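Local coordinates for hypothetical protein XCC3642 (Xanthomonas campestris pv. campestris, PDB 2E12), which is of unknown function but adopts a novel variant of the Sm-like fold, which might point to a role in binding RNA, at residues H20-L25 with P49-Y54; A16-W21 with G62-L67. All blocks are in the same frame, centred on the assembly; numbering follows the deposited sequence.

Interactions 1 and 2 hold the same helix, 12-23, against neighbouring strands of one antiparallel sheet: 44-55 in the first case, 61-70 in the second. Interaction 1 is the larger, burying 205 Å², but only partly buried; it joins the last helical turn and the loop after it to the beginning of 49-54. Interaction 2 buries 95 Å² at a more enclosed position, one turn earlier, where a single leucine meets the strand. Neither has a hydrogen bond across it. Proline and branched aliphatic groups carry interaction 1, whereas interaction 2 sets a leucine against strand backbone and an asparagine. Backbone bonds Gln52-Asn64 and Tyr54-Gly62 tie the two strands together.

Interaction 1. Residues H20-L25 with P49-Y54; sequences HWVKLL and PTIQTY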
loop_
_atom_site.group_PDB
_atom_site.type_symbol
_atom_site.label_atom_id
_atom_site.label_comp_id
_atom_site.label_asym_id
_atom_site.label_seq_id
_atom_site.Cartn_x
_atom_site.Cartn_y
_atom_site.Cartn_z
ATOM N N HIS A 20 3.531 0.441 1.984
ATOM C CA HIS A 20 3.998 -0.859 1.503
ATOM C C HIS A 20 5.515 -0.994 1.699
ATOM O O HIS A 20 6.006 -2.073 1.992
ATOM C CB HIS A 20 3.649 -1.043 0.021
ATOM C CG HIS A 20 4.076 -2.364 -0.541
ATOM N ND1 HIS A 20 3.583 -3.564 -0.079
ATOM C CD2 HIS A 20 4.956 -2.671 -1.524
ATOM C CE1 HIS A 20 4.143 -4.556 -0.751
ATOM N NE2 HIS A 20 4.980 -4.040 -1.633
ATOM N N TRP A 21 6.244 0.113 1.546
ATOM C CA TRP A 21 7.700 0.113 1.706
ATOM C C TRP A 21 8.109 -0.278 3.118
ATOM O O TRP A 21 9.106 -0.976 3.315
ATOM C CB TRP A 21 8.284 1.497 1.386
ATOM C CG TRP A 21 8.259 1.881 -0.076
ATOM C CD1 TRP A 21 8.290 3.148 -0.586
ATOM C CD2 TRP A 21 8.222 0.996 -1.206
ATOM N NE1 TRP A 21 8.273 3.109 -1.957
ATOM C CE2 TRP A 21 8.231 1.802 -2.366
ATOM C CE3 TRP A 21 8.181 -0.398 -1.352
ATOM C CZ2 TRP A 21 8.201 1.261 -3.655
ATOM C CZ3 TRP A 21 8.150 -0.936 -2.634
ATOM C CH2 TRP A 21 8.161 -0.105 -3.768
ATOM N N VAL A 22 7.348 0.191 4.103
ATOM C CA VAL A 22 7.640 -0.132 5.494
ATOM C C VAL A 22 7.543 -1.649 5.684
ATOM O O VAL A 22 8.399 -2.260 6.303
ATOM C CB VAL A 22 6.653 0.592 6.449
ATOM C CG1 VAL A 22 6.947 0.230 7.903
ATOM C CG2 VAL A 22 6.765 2.103 6.247
ATOM N N LYS A 23 6.493 -2.236 5.120
ATOM C CA LYS A 23 6.260 -3.674 5.188
ATOM C C LYS A 23 7.444 -4.460 4.628
ATOM O O LYS A 23 7.707 -5.589 5.042
ATOM C CB LYS A 23 4.996 -4.030 4.395
ATOM C CG LYS A 23 3.689 -3.632 5.063
ATOM C CD LYS A 23 3.329 -4.594 6.181
ATOM C CE LYS A 23 3.391 -6.031 5.679
ATOM N NZ LYS A 23 2.729 -6.166 4.350
ATOM N N LEU A 24 8.151 -3.861 3.676
ATOM C CA LEU A 24 9.298 -4.509 3.062
ATOM C C LEU A 24 10.627 -4.059 3.676
ATOM O O LEU A 24 11.686 -4.536 3.284
ATOM C CB LEU A 24 9.300 -4.231 1.561
ATOM C CG LEU A 24 8.024 -4.640 0.818
ATOM C CD1 LEU A 24 8.154 -4.252 -0.650
ATOM C CD2 LEU A 24 7.784 -6.136 0.962
ATOM N N LEU A 25 10.574 -3.145 4.638
ATOM C CA LEU A 25 11.793 -2.650 5.275
ATOM C C LEU A 25 11.779 -2.882 6.779
ATOM O O LEU A 25 11.988 -1.950 7.562
ATOM C CB LEU A 25 11.966 -1.149 5.005
ATOM C CG LEU A 25 12.326 -0.718 3.582
ATOM C CD1 LEU A 25 12.160 0.787 3.427
ATOM C CD2 LEU A 25 13.754 -1.133 3.280
ATOM N N PRO A 49 11.269 1.828 9.832
ATOM C CA PRO A 49 10.844 3.224 9.678
ATOM C C PRO A 49 9.351 3.406 9.917
ATOM O O PRO A 49 8.591 2.436 9.933
ATOM C CB PRO A 49 11.248 3.546 8.245
ATOM C CG PRO A 49 11.039 2.240 7.549
ATOM C CD PRO A 49 11.629 1.243 8.526
ATOM N N THR A 50 8.939 4.656 10.107
ATOM C CA THR A 50 7.534 4.962 10.352
ATOM C C THR A 50 7.102 6.126 9.473
ATOM O O THR A 50 7.898 7.024 9.194
ATOM C CB THR A 50 7.314 5.362 11.821
ATOM O OG1 THR A 50 8.010 6.586 12.087
ATOM C CG2 THR A 50 7.843 4.278 12.751
ATOM N N ILE A 51 5.853 6.104 9.024
ATOM C CA ILE A 51 5.338 7.193 8.199
ATOM C C ILE A 51 4.747 8.221 9.161
ATOM O O ILE A 51 3.988 7.858 10.067
ATOM C CB ILE A 51 4.238 6.695 7.228
ATOM C CG1 ILE A 51 4.800 5.586 6.331
ATOM C CG2 ILE A 51 3.730 7.848 6.378
ATOM C CD1 ILE A 51 6.024 5.988 5.517
ATOM N N GLN A 52 5.117 9.490 8.985
ATOM C CA GLN A 52 4.640 10.559 9.860
ATOM C C GLN A 52 4.195 11.809 9.110
ATOM O O GLN A 52 4.247 11.873 7.881
ATOM C CB GLN A 52 5.741 10.973 10.835
ATOM C CG GLN A 52 6.374 9.846 11.621
ATOM C CD GLN A 52 7.669 10.266 12.290
ATOM O OE1 GLN A 52 7.727 11.292 12.967
ATOM N NE2 GLN A 52 8.713 9.471 12.106
ATOM N N THR A 53 3.770 12.806 9.882
ATOM C CA THR A 53 3.326 14.098 9.351
ATOM C C THR A 53 4.435 15.152 9.480
ATOM O O THR A 53 5.053 15.303 10.540
ATOM C CB THR A 53 2.091 14.615 10.112
ATOM O OG1 THR A 53 1.034 13.649 10.032
ATOM C CG2 THR A 53 1.624 15.934 9.517
ATOM N N TYR A 54 4.665 15.899 8.408
ATOM C CA TYR A 54 5.700 16.944 8.399
ATOM C C TYR A 54 5.161 18.183 7.692
ATOM O O TYR A 54 4.035 18.173 7.205
ATOM C CB TYR A 54 6.939 16.462 7.635
ATOM C CG TYR A 54 7.653 15.261 8.226
ATOM C CD1 TYR A 54 8.550 15.407 9.282
ATOM C CD2 TYR A 54 7.453 13.982 7.704
ATOM C CE1 TYR A 54 9.235 14.311 9.799
ATOM C CE2 TYR A 54 8.130 12.883 8.214
ATOM C CZ TYR A 54 9.020 13.053 9.260
ATOM O OH TYR A 54 9.697 11.967 9.762
#
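Pro49 and Val22 contribute most of the buried surface, with Leu25 third, and the closest CA pair across the contact is Val22 and Pro49, 6.2 Å apart. Here the C-terminal end of helix 12-23 packs on the edge strand 44-55 of an antiparallel sheet in this Sm-like variant. The two methyls of Val22 meet different partners. CG1, turned opposite the backbone N (chi1 179°), lies 3.4 Å from Pro49 O, while CG2, placed beside that N, passes 4.5 Å from Pro49 CG. The same CG2 extends the contact up the strand, 4.0 Å from Ile51 CG1, where the two branched side chains meet at a slant. On the Leu25 side the proline ring presents CD, 4.3 Å from Leu25 CB and 3.4 Å from Leu25 O. The Leu25 N to Val22 O bond, 2.9 Å, links the two residues where the helix gives way to loop. Met83 packs on Val22 and Pro49, and Leu67 of strand 61-70 on Leu25 and Pro49. No hydrogen bond crosses the contact, and Leu25 O is buried without a polar partner in the model. Cohesion therefore rests on apolar packing, and Pro49 CD probably gives Leu25 O only weak electrostatic compensation.

Interaction 2. Residues A16-W21 with G62-L67; sequences ATLEHW and GSNGQL
The amide of Asn64 is the flat side chain of the strand that comes nearest the helix: its OD1 lies 4.5 Å from Leu18 CD2, although the side chain sets out away from the helix. That oxygen accepts a 2.7 Å hydrogen bond from Gly65 N, with an N-H...O angle of 149°. The donor approaches at 99° to the C=O and is tilted from the carbonyl plane, so the bond restrains the amide's rotation through a bent geometry. The indole of Trp21 takes no direct part, but one face carries Thr17 O, 3.6 Å above the plane and offset toward the rim. Leu18 does the touching for the helix. Its CG sits beside the backbone N (chi1 -71°), and of its two methyls CD1 comes closest, 4.0 Å from Ser63 O and 4.1 Å from Asn64 CA. Ser63 CB, 4.4 Å from Leu18 CD1, adds a side-chain approach. The contact is thus a leucine methyl laid against strand backbone. Around it, Ile51 of strand 44-55 packs on both Leu18 and Ser63, while Ile86 and Val89 of strand 86-91 receive Trp21. His20 hydrogen-bonds Gln12 and Glu19 of the second subunit, placing helix 12-23 between the sheet and that subunit.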
loop_
_atom_site.group_PDB
_atom_site.type_symbol
_atom_site.label_atom_id
_atom_site.label_comp_id
_atom_site.label_asym_id
_atom_site.label_seq_id
_atom_site.Cartn_x
_atom_site.Cartn_y
_atom_site.Cartn_z
ATOM N N ALA A 16 -0.335 4.910 0.122
ATOM C CA ALA A 16 -0.376 3.454 -0.047
ATOM C C ALA A 16 1.021 2.939 -0.396
ATOM O O ALA A 16 1.452 1.897 0.099
ATOM C CB ALA A 16 -1.368 3.074 -1.151
ATOM N N THR A 17 1.725 3.677 -1.249
ATOM C CA THR A 17 3.080 3.306 -1.640
ATOM C C THR A 17 3.996 3.404 -0.415
ATOM O O THR A 17 4.704 2.452 -0.088
ATOM C CB THR A 17 3.622 4.232 -2.761
ATOM O OG1 THR A 17 3.612 5.588 -2.312
ATOM C CG2 THR A 17 2.748 4.134 -3.997
ATOM N N LEU A 18 3.957 4.545 0.271
ATOM C CA LEU A 18 4.781 4.751 1.457
ATOM C C LEU A 18 4.609 3.659 2.508
ATOM O O LEU A 18 5.579 3.255 3.150
ATOM C CB LEU A 18 4.473 6.118 2.086
ATOM C CG LEU A 18 4.946 7.353 1.312
ATOM C CD1 LEU A 18 4.364 8.616 1.931
ATOM C CD2 LEU A 18 6.467 7.405 1.325
ATOM N N GLU A 19 3.380 3.176 2.682
ATOM C CA GLU A 19 3.111 2.141 3.678
ATOM C C GLU A 19 3.608 0.759 3.275
ATOM O O GLU A 19 4.060 -0.011 4.123
ATOM C CB GLU A 19 1.607 2.100 4.002
ATOM C CG GLU A 19 1.141 3.316 4.801
ATOM C CD GLU A 19 -0.364 3.360 5.010
ATOM O OE1 GLU A 19 -1.109 3.349 4.008
ATOM O OE2 GLU A 19 -0.803 3.416 6.179
ATOM N N HIS A 20 3.531 0.441 1.984
ATOM C CA HIS A 20 3.998 -0.859 1.503
ATOM C C HIS A 20 5.515 -0.994 1.699
ATOM O O HIS A 20 6.006 -2.073 1.992
ATOM C CB HIS A 20 3.649 -1.043 0.021
ATOM C CG HIS A 20 4.076 -2.364 -0.541
ATOM N ND1 HIS A 20 3.583 -3.564 -0.079
ATOM C CD2 HIS A 20 4.956 -2.671 -1.524
ATOM C CE1 HIS A 20 4.143 -4.556 -0.751
ATOM N NE2 HIS A 20 4.980 -4.040 -1.633
ATOM N N TRP A 21 6.244 0.113 1.546
ATOM C CA TRP A 21 7.700 0.113 1.706
ATOM C C TRP A 21 8.109 -0.278 3.118
ATOM O O TRP A 21 9.106 -0.976 3.315
ATOM C CB TRP A 21 8.284 1.497 1.386
ATOM C CG TRP A 21 8.259 1.881 -0.076
ATOM C CD1 TRP A 21 8.290 3.148 -0.586
ATOM C CD2 TRP A 21 8.222 0.996 -1.206
ATOM N NE1 TRP A 21 8.273 3.109 -1.957
ATOM C CE2 TRP A 21 8.231 1.802 -2.366
ATOM C CE3 TRP A 21 8.181 -0.398 -1.352
ATOM C CZ2 TRP A 21 8.201 1.261 -3.655
ATOM C CZ3 TRP A 21 8.150 -0.936 -2.634
ATOM C CH2 TRP A 21 8.161 -0.105 -3.768
ATOM N N GLY A 62 1.843 17.040 5.346
ATOM C CA GLY A 62 1.634 15.817 4.579
ATOM C C GLY A 62 2.433 14.642 5.128
ATOM O O GLY A 62 3.102 14.767 6.152
ATOM N N SER A 63 2.377 13.500 4.448
ATOM C CA SER A 63 3.090 12.320 4.918
ATOM C C SER A 63 4.419 12.055 4.225
ATOM O O SER A 63 4.640 12.463 3.091
ATOM C CB SER A 63 2.198 11.087 4.782
ATOM O OG SER A 63 1.085 11.187 5.649
ATOM N N ASN A 64 5.301 11.365 4.942
ATOM C CA ASN A 64 6.622 10.985 4.451
ATOM C C ASN A 64 7.307 10.177 5.554
ATOM O O ASN A 64 6.700 9.899 6.585
ATOM C CB ASN A 64 7.456 12.221 4.131
ATOM C CG ASN A 64 8.499 11.956 3.062
ATOM O OD1 ASN A 64 8.937 10.823 2.867
ATOM N ND2 ASN A 64 8.920 13.006 2.383
ATOM N N GLY A 65 8.565 9.806 5.334
ATOM C CA GLY A 65 9.296 9.040 6.334
ATOM C C GLY A 65 10.802 9.066 6.123
ATOM O O GLY A 65 11.284 9.356 5.026
ATOM N N GLN A 66 11.550 8.758 7.180
ATOM C CA GLN A 66 13.002 8.752 7.111
ATOM C C GLN A 66 13.524 7.360 7.401
ATOM O O GLN A 66 13.118 6.728 8.373
ATOM C CB GLN A 66 13.584 9.763 8.110
ATOM C CG GLN A 66 13.179 11.211 7.795
ATOM C CD GLN A 66 13.705 12.213 8.810
ATOM O OE1 GLN A 66 14.898 12.495 8.850
ATOM N NE2 GLN A 66 12.815 12.741 9.644
ATOM N N LEU A 67 14.430 6.901 6.540
ATOM C CA LEU A 67 15.047 5.578 6.629
ATOM C C LEU A 67 16.550 5.697 6.851
ATOM O O LEU A 67 17.222 6.509 6.211
ATOM C CB LEU A 67 14.801 4.812 5.329
ATOM C CG LEU A 67 15.459 3.453 5.086
ATOM C CD1 LEU A 67 14.879 2.421 6.024
ATOM C CD2 LEU A 67 15.222 3.030 3.643
#